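Local coordinates for protein aminoglycoside phosphotransferase (Streptomyces rimosus, PDB 6FUC) that probably transfers a phosphate group from ATP to the 3''-hydroxyl of streptomycin, an aminoglycoside phosphotransferase reaction that leads to resistance against the antibiotic, at residues A[71-76]-A[83-88]; A[151-156]-A[263-268]. All coordinates share one frame; numbering follows the deposited sequence.

Contact 1 (A[71-76]-A[83-88]); sequences PRVLDW and AGLLTS
Ser88, Trp76 and Leu86 lose the most surface where strands 73-76 and 83-88 pair antiparallel, their axes 164° apart. At one end Ser88 holds the chain twice: its OG accepts Arg72 N at 2.9 Å, and its own N donates to Arg72 O, lying in the carbonyl plane. With chi1 at 59°, OG sits between the backbone N and carbonyl carbon, which turns it toward Arg72 N. In the middle, Leu86 O receives Leu74 N at 2.7 Å and Asp75 N at 3.2 Å, both from the same face of its plane, while Leu86 N returns a bond to Asp75 O. Two residues facing one, with the register shifted by one, define a classic beta bulge. At the far end Trp76 CH2 meets Ala83 CB at 3.7 Å, and Leu85 CB approaches the indole edge; Arg57 of helix 50-63 makes a cation-pi contact with this ring. Val73, Trp76 and Leu85 thus share the face that packs on that helix. The hairpin is therefore joined mainly through its backbone, with a serine hydroxyl accepting Arg72 N, where a regular pair would probably use a main-chain carbonyl.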
loop_
_atom_site.group_PDB
_atom_site.type_symbol
_atom_site.label_atom_id
_atom_site.label_comp_id
_atom_site.label_asym_id
_atom_site.label_seq_id
_atom_site.Cartn_x
_atom_site.Cartn_y
_atom_site.Cartn_z
ATOM N N PRO A 71 -3.665 -9.416 7.751
ATOM C CA PRO A 71 -3.878 -9.281 9.191
ATOM C C PRO A 71 -5.308 -9.606 9.576
ATOM O O PRO A 71 -6.213 -9.647 8.718
ATOM C CB PRO A 71 -3.553 -7.825 9.462
ATOM C CG PRO A 71 -3.069 -7.231 8.224
ATOM C CD PRO A 71 -3.533 -8.109 7.107
ATOM N N ARG A 72 -5.531 -9.766 10.867
ATOM C CA ARG A 72 -6.883 -9.792 11.424
ATOM C C ARG A 72 -7.053 -8.555 12.311
ATOM O O ARG A 72 -6.124 -8.118 12.983
ATOM C CB ARG A 72 -7.099 -11.046 12.276
ATOM C CG ARG A 72 -6.992 -12.280 11.413
ATOM C CD ARG A 72 -6.979 -13.571 12.234
ATOM N NE ARG A 72 -5.805 -13.744 13.093
ATOM C CZ ARG A 72 -5.799 -13.600 14.437
ATOM N NH1 ARG A 72 -4.662 -13.870 15.102
ATOM N NH2 ARG A 72 -6.856 -13.146 15.088
ATOM N N VAL A 73 -8.290 -8.028 12.299
ATOM C CA VAL A 73 -8.624 -6.957 13.222
ATOM C C VAL A 73 -8.828 -7.530 14.633
ATOM O O VAL A 73 -9.696 -8.377 14.825
ATOM C CB VAL A 73 -9.854 -6.167 12.782
ATOM C CG1 VAL A 73 -10.175 -5.088 13.797
ATOM C CG2 VAL A 73 -9.651 -5.572 11.380
ATOM N N LEU A 74 -8.034 -7.031 15.584
ATOM C CA LEU A 74 -8.142 -7.495 16.969
ATOM C C LEU A 74 -8.987 -6.556 17.799
ATOM O O LEU A 74 -9.608 -7.017 18.757
ATOM C CB LEU A 74 -6.732 -7.640 17.561
ATOM C CG LEU A 74 -5.847 -8.685 16.837
ATOM C CD1 LEU A 74 -4.471 -8.727 17.417
ATOM C CD2 LEU A 74 -6.480 -10.057 16.858
ATOM N N ASP A 75 -8.954 -5.251 17.530
ATOM C CA ASP A 75 -9.817 -4.321 18.275
ATOM C C ASP A 75 -9.903 -3.012 17.482
ATOM O O ASP A 75 -9.073 -2.722 16.624
ATOM C CB ASP A 75 -9.357 -4.103 19.703
ATOM C CG ASP A 75 -10.492 -3.726 20.681
ATOM O OD1 ASP A 75 -11.664 -3.607 20.245
ATOM O OD2 ASP A 75 -10.150 -3.519 21.877
ATOM N N TRP A 76 -10.899 -2.224 17.868
ATOM C CA TRP A 76 -11.176 -0.908 17.323
ATOM C C TRP A 76 -11.594 -0.018 18.482
ATOM O O TRP A 76 -12.520 -0.414 19.200
ATOM C CB TRP A 76 -12.326 -1.012 16.275
ATOM C CG TRP A 76 -12.868 0.330 15.874
ATOM C CD1 TRP A 76 -14.073 0.865 16.192
ATOM C CD2 TRP A 76 -12.222 1.276 15.008
ATOM N NE1 TRP A 76 -14.210 2.100 15.615
ATOM C CE2 TRP A 76 -13.072 2.383 14.908
ATOM C CE3 TRP A 76 -10.995 1.306 14.294
ATOM C CZ2 TRP A 76 -12.773 3.465 14.084
ATOM C CZ3 TRP A 76 -10.711 2.383 13.530
ATOM C CH2 TRP A 76 -11.577 3.440 13.441
ATOM N N ALA A 83 -8.694 7.561 17.106
ATOM C CA ALA A 83 -9.053 6.131 17.030
ATOM C C ALA A 83 -7.782 5.302 16.898
ATOM O O ALA A 83 -6.728 5.773 16.414
ATOM C CB ALA A 83 -10.008 5.821 15.875
ATOM N N GLY A 84 -7.917 4.053 17.338
ATOM C CA GLY A 84 -6.866 3.039 17.209
ATOM C C GLY A 84 -7.412 1.788 16.637
ATOM O O GLY A 84 -8.461 1.290 17.036
ATOM N N LEU A 85 -6.655 1.246 15.673
ATOM C CA LEU A 85 -6.973 0.004 14.995
ATOM C C LEU A 85 -5.893 -1.008 15.350
ATOM O O LEU A 85 -4.727 -0.828 14.966
ATOM C CB LEU A 85 -7.012 0.235 13.484
ATOM C CG LEU A 85 -7.128 -0.956 12.604
ATOM C CD1 LEU A 85 -8.334 -1.795 12.937
ATOM C CD2 LEU A 85 -7.113 -0.574 11.121
ATOM N N LEU A 86 -6.269 -2.045 16.091
ATOM C CA LEU A 86 -5.311 -3.059 16.548
ATOM C C LEU A 86 -5.449 -4.272 15.640
ATOM O O LEU A 86 -6.562 -4.757 15.417
ATOM C CB LEU A 86 -5.575 -3.445 18.008
ATOM C CG LEU A 86 -5.224 -2.449 19.074
ATOM C CD1 LEU A 86 -6.034 -1.190 19.035
ATOM C CD2 LEU A 86 -5.341 -3.077 20.440
ATOM N N THR A 87 -4.315 -4.770 15.082
ATOM C CA THR A 87 -4.307 -5.885 14.191
ATOM C C THR A 87 -3.222 -6.903 14.567
ATOM O O THR A 87 -2.244 -6.586 15.234
ATOM C CB THR A 87 -4.085 -5.411 12.725
ATOM O OG1 THR A 87 -2.885 -4.606 12.666
ATOM C CG2 THR A 87 -5.294 -4.610 12.174
ATOM N N SER A 88 -3.428 -8.130 14.094
ATOM C CA SER A 88 -2.411 -9.166 14.272
ATOM C C SER A 88 -1.210 -8.872 13.331
ATOM O O SER A 88 -1.358 -8.478 12.183
ATOM C CB SER A 88 -2.998 -10.529 14.039
ATOM O OG SER A 88 -3.532 -10.630 12.732
#

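Contact 2 (A[151-156]-A[263-268]); sequences FLPEEQ and YLHLDP
Gln156 OE1 and His265 O are joined by one water, which donates to each of them at 2.8 Å. This bridge ties the carboxamide of the 3-10 segment 154-156 to a main-chain carbonyl of helix 257-266. The other end of the same amide lies on the imidazole: Gln156 NE2 stands 3.4 Å above the plane of His265, over its centre, and the amide and ring planes are 64° apart. The side chain gets there by running extended beyond CG, with chi2 at -174°. At the ring edge a second water, in the imidazole plane, contacts His265 NE2 at 2.9 Å and donates to Glu155 OE2, so the water bridges carboxylate and ring, whose Glu155 OE2 and His265 NE2 are 4.5 Å apart and not in direct contact. Pro153 CG approaches His265 CD2 obliquely.

Beyond the histidine the contact becomes apolar. Pro268 takes the largest share of the buried surface: its CB lies 3.4 Å from Phe151 O and also touches Phe151 CB, while CG meets Leu152 CD2 at 3.7 Å, these two side chains crossing at about a right angle. Helix 161-168 backs both parts, with Leu164 against Leu152 and Gln156, and Leu168 against His265. The loop that follows helix 131-143 is thereby laid against the C-terminal end of the chain at His265 and Pro268. No clear direct hydrogen bond crosses the contact; its polar half depends on two waters and an amide-over-ring contact, and the carboxylate beyond the water and the amide nitrogen over the face would probably pull the ionisation of His265 in opposite senses.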
loop_
_atom_site.group_PDB
_atom_site.type_symbol
_atom_site.label_atom_id
_atom_site.label_comp_id
_atom_site.label_asym_id
_atom_site.label_seq_id
_atom_site.Cartn_x
_atom_site.Cartn_y
_atom_site.Cartn_z
ATOM N N PHE A 151 8.919 11.427 -1.928
ATOM C CA PHE A 151 8.121 10.312 -2.522
ATOM C C PHE A 151 8.175 10.345 -4.001
ATOM O O PHE A 151 7.758 9.374 -4.628
ATOM C CB PHE A 151 6.666 10.381 -2.058
ATOM C CG PHE A 151 6.452 10.279 -0.557
ATOM C CD1 PHE A 151 7.439 9.867 0.294
ATOM C CD2 PHE A 151 5.176 10.576 -0.047
ATOM C CE1 PHE A 151 7.190 9.798 1.663
ATOM C CE2 PHE A 151 4.933 10.555 1.296
ATOM C CZ PHE A 151 5.925 10.124 2.153
ATOM N N LEU A 152 8.577 11.448 -4.595
ATOM C CA LEU A 152 8.577 11.574 -6.037
ATOM C C LEU A 152 9.761 10.823 -6.635
ATOM O O LEU A 152 10.811 10.684 -5.994
ATOM C CB LEU A 152 8.647 13.035 -6.420
ATOM C CG LEU A 152 7.439 13.888 -6.113
ATOM C CD1 LEU A 152 7.777 15.367 -6.265
ATOM C CD2 LEU A 152 6.283 13.499 -7.015
ATOM N N PRO A 153 9.674 10.443 -7.898
ATOM C CA PRO A 153 10.865 9.997 -8.621
ATOM C C PRO A 153 11.963 11.043 -8.543
ATOM O O PRO A 153 11.668 12.238 -8.604
ATOM C CB PRO A 153 10.361 9.889 -10.058
ATOM C CG PRO A 153 8.920 9.710 -9.934
ATOM C CD PRO A 153 8.469 10.466 -8.765
ATOM N N GLU A 154 13.203 10.581 -8.451
ATOM C CA GLU A 154 14.312 11.508 -8.274
ATOM C C GLU A 154 14.275 12.702 -9.256
ATOM O O GLU A 154 14.539 13.842 -8.880
ATOM C CB GLU A 154 15.628 10.731 -8.407
ATOM C CG GLU A 154 16.799 11.457 -7.770
ATOM N N GLU A 155 14.000 12.425 -10.520
ATOM C CA GLU A 155 14.038 13.452 -11.562
ATOM C C GLU A 155 12.920 14.509 -11.463
ATOM O O GLU A 155 12.957 15.522 -12.155
ATOM C CB GLU A 155 14.094 12.775 -12.950
ATOM C CG GLU A 155 12.827 12.065 -13.421
ATOM C CD GLU A 155 12.596 10.641 -12.888
ATOM O OE1 GLU A 155 13.348 10.152 -11.976
ATOM O OE2 GLU A 155 11.649 10.010 -13.420
ATOM N N GLN A 156 11.902 14.241 -10.629
ATOM C CA GLN A 156 10.763 15.126 -10.430
ATOM C C GLN A 156 10.848 15.949 -9.163
ATOM O O GLN A 156 9.991 16.795 -8.948
ATOM C CB GLN A 156 9.475 14.292 -10.401
ATOM C CG GLN A 156 9.148 13.660 -11.732
ATOM C CD GLN A 156 7.814 12.958 -11.738
ATOM O OE1 GLN A 156 7.118 12.893 -10.742
ATOM N NE2 GLN A 156 7.480 12.425 -12.835
ATOM N N TYR A 263 0.611 5.546 -13.391
ATOM C CA TYR A 263 0.353 5.259 -11.967
ATOM C C TYR A 263 1.561 5.495 -11.081
ATOM O O TYR A 263 1.399 5.944 -9.939
ATOM C CB TYR A 263 -0.220 3.824 -11.814
ATOM C CG TYR A 263 -1.639 3.773 -12.273
ATOM C CD1 TYR A 263 -2.660 4.300 -11.477
ATOM C CD2 TYR A 263 -2.002 3.276 -13.520
ATOM C CE1 TYR A 263 -3.971 4.344 -11.919
ATOM C CE2 TYR A 263 -3.321 3.295 -13.954
ATOM C CZ TYR A 263 -4.301 3.843 -13.189
ATOM O OH TYR A 263 -5.602 3.923 -13.563
ATOM N N LEU A 264 2.760 5.202 -11.575
ATOM C CA LEU A 264 3.968 5.515 -10.819
ATOM C C LEU A 264 4.031 6.985 -10.461
ATOM O O LEU A 264 4.399 7.343 -9.372
ATOM C CB LEU A 264 5.207 5.107 -11.606
ATOM C CG LEU A 264 6.505 5.278 -10.821
ATOM C CD1 LEU A 264 6.560 4.381 -9.556
ATOM C CD2 LEU A 264 7.665 5.007 -11.742
ATOM N N HIS A 265 3.695 7.803 -11.464
ATOM C CA HIS A 265 3.792 9.233 -11.309
ATOM C C HIS A 265 2.611 9.876 -10.534
ATOM O O HIS A 265 2.808 10.879 -9.842
ATOM C CB HIS A 265 3.934 9.896 -12.664
ATOM C CG HIS A 265 5.267 9.612 -13.274
ATOM N ND1 HIS A 265 5.600 10.055 -14.538
ATOM C CD2 HIS A 265 6.349 8.926 -12.808
ATOM C CE1 HIS A 265 6.837 9.648 -14.810
ATOM N NE2 HIS A 265 7.312 8.956 -13.783
ATOM N N LEU A 266 1.449 9.236 -10.629
ATOM C CA LEU A 266 0.298 9.744 -9.880
ATOM C C LEU A 266 0.487 9.484 -8.388
ATOM O O LEU A 266 0.144 10.331 -7.531
ATOM C CB LEU A 266 -0.981 9.071 -10.379
ATOM C CG LEU A 266 -2.250 9.455 -9.634
ATOM C CD1 LEU A 266 -2.564 10.947 -9.684
ATOM C CD2 LEU A 266 -3.412 8.615 -10.165
ATOM N N ASP A 267 0.940 8.282 -8.027
ATOM C CA ASP A 267 0.860 7.816 -6.645
ATOM C C ASP A 267 1.439 8.816 -5.681
ATOM O O ASP A 267 0.786 9.115 -4.645
ATOM C CB ASP A 267 1.489 6.418 -6.526
ATOM C CG ASP A 267 1.125 5.793 -5.189
ATOM O OD1 ASP A 267 -0.017 5.173 -5.162
ATOM O OD2 ASP A 267 1.880 5.966 -4.233
ATOM N N PRO A 268 2.658 9.346 -5.863
ATOM C CA PRO A 268 3.192 10.211 -4.835
ATOM C C PRO A 268 2.425 11.481 -4.596
ATOM O O PRO A 268 2.513 12.095 -3.532
ATOM C CB PRO A 268 4.620 10.508 -5.293
ATOM C CG PRO A 268 4.646 10.169 -6.681
ATOM C CD PRO A 268 3.627 9.108 -6.951
HETATM O O HOH W 1 9.852 7.881 -12.931
HETATM O O HOH W 2 4.369 13.007 -10.836
#

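In the fold
Both contacts are partly buried, and they lie on opposite sides of the chain's centre, their own centres about 31 Å apart and their nearest atoms about 18 Å apart. They share no secondary-structure element. Contact 1 joins sequence neighbours, strands 73-79 and 82-88, at one margin of the five-stranded antiparallel sheet, consistent with the N-terminal lobe of a kinase-like fold. Contact 2 joins segments more than 100 residues apart within the largely helical remainder of the chain. Their chemistry differs accordingly: direct main-chain hydrogen bonds fix the register in 71-76/83-88, whereas 151-156/263-268 relies on bridging waters, proline surfaces and side-chain contacts.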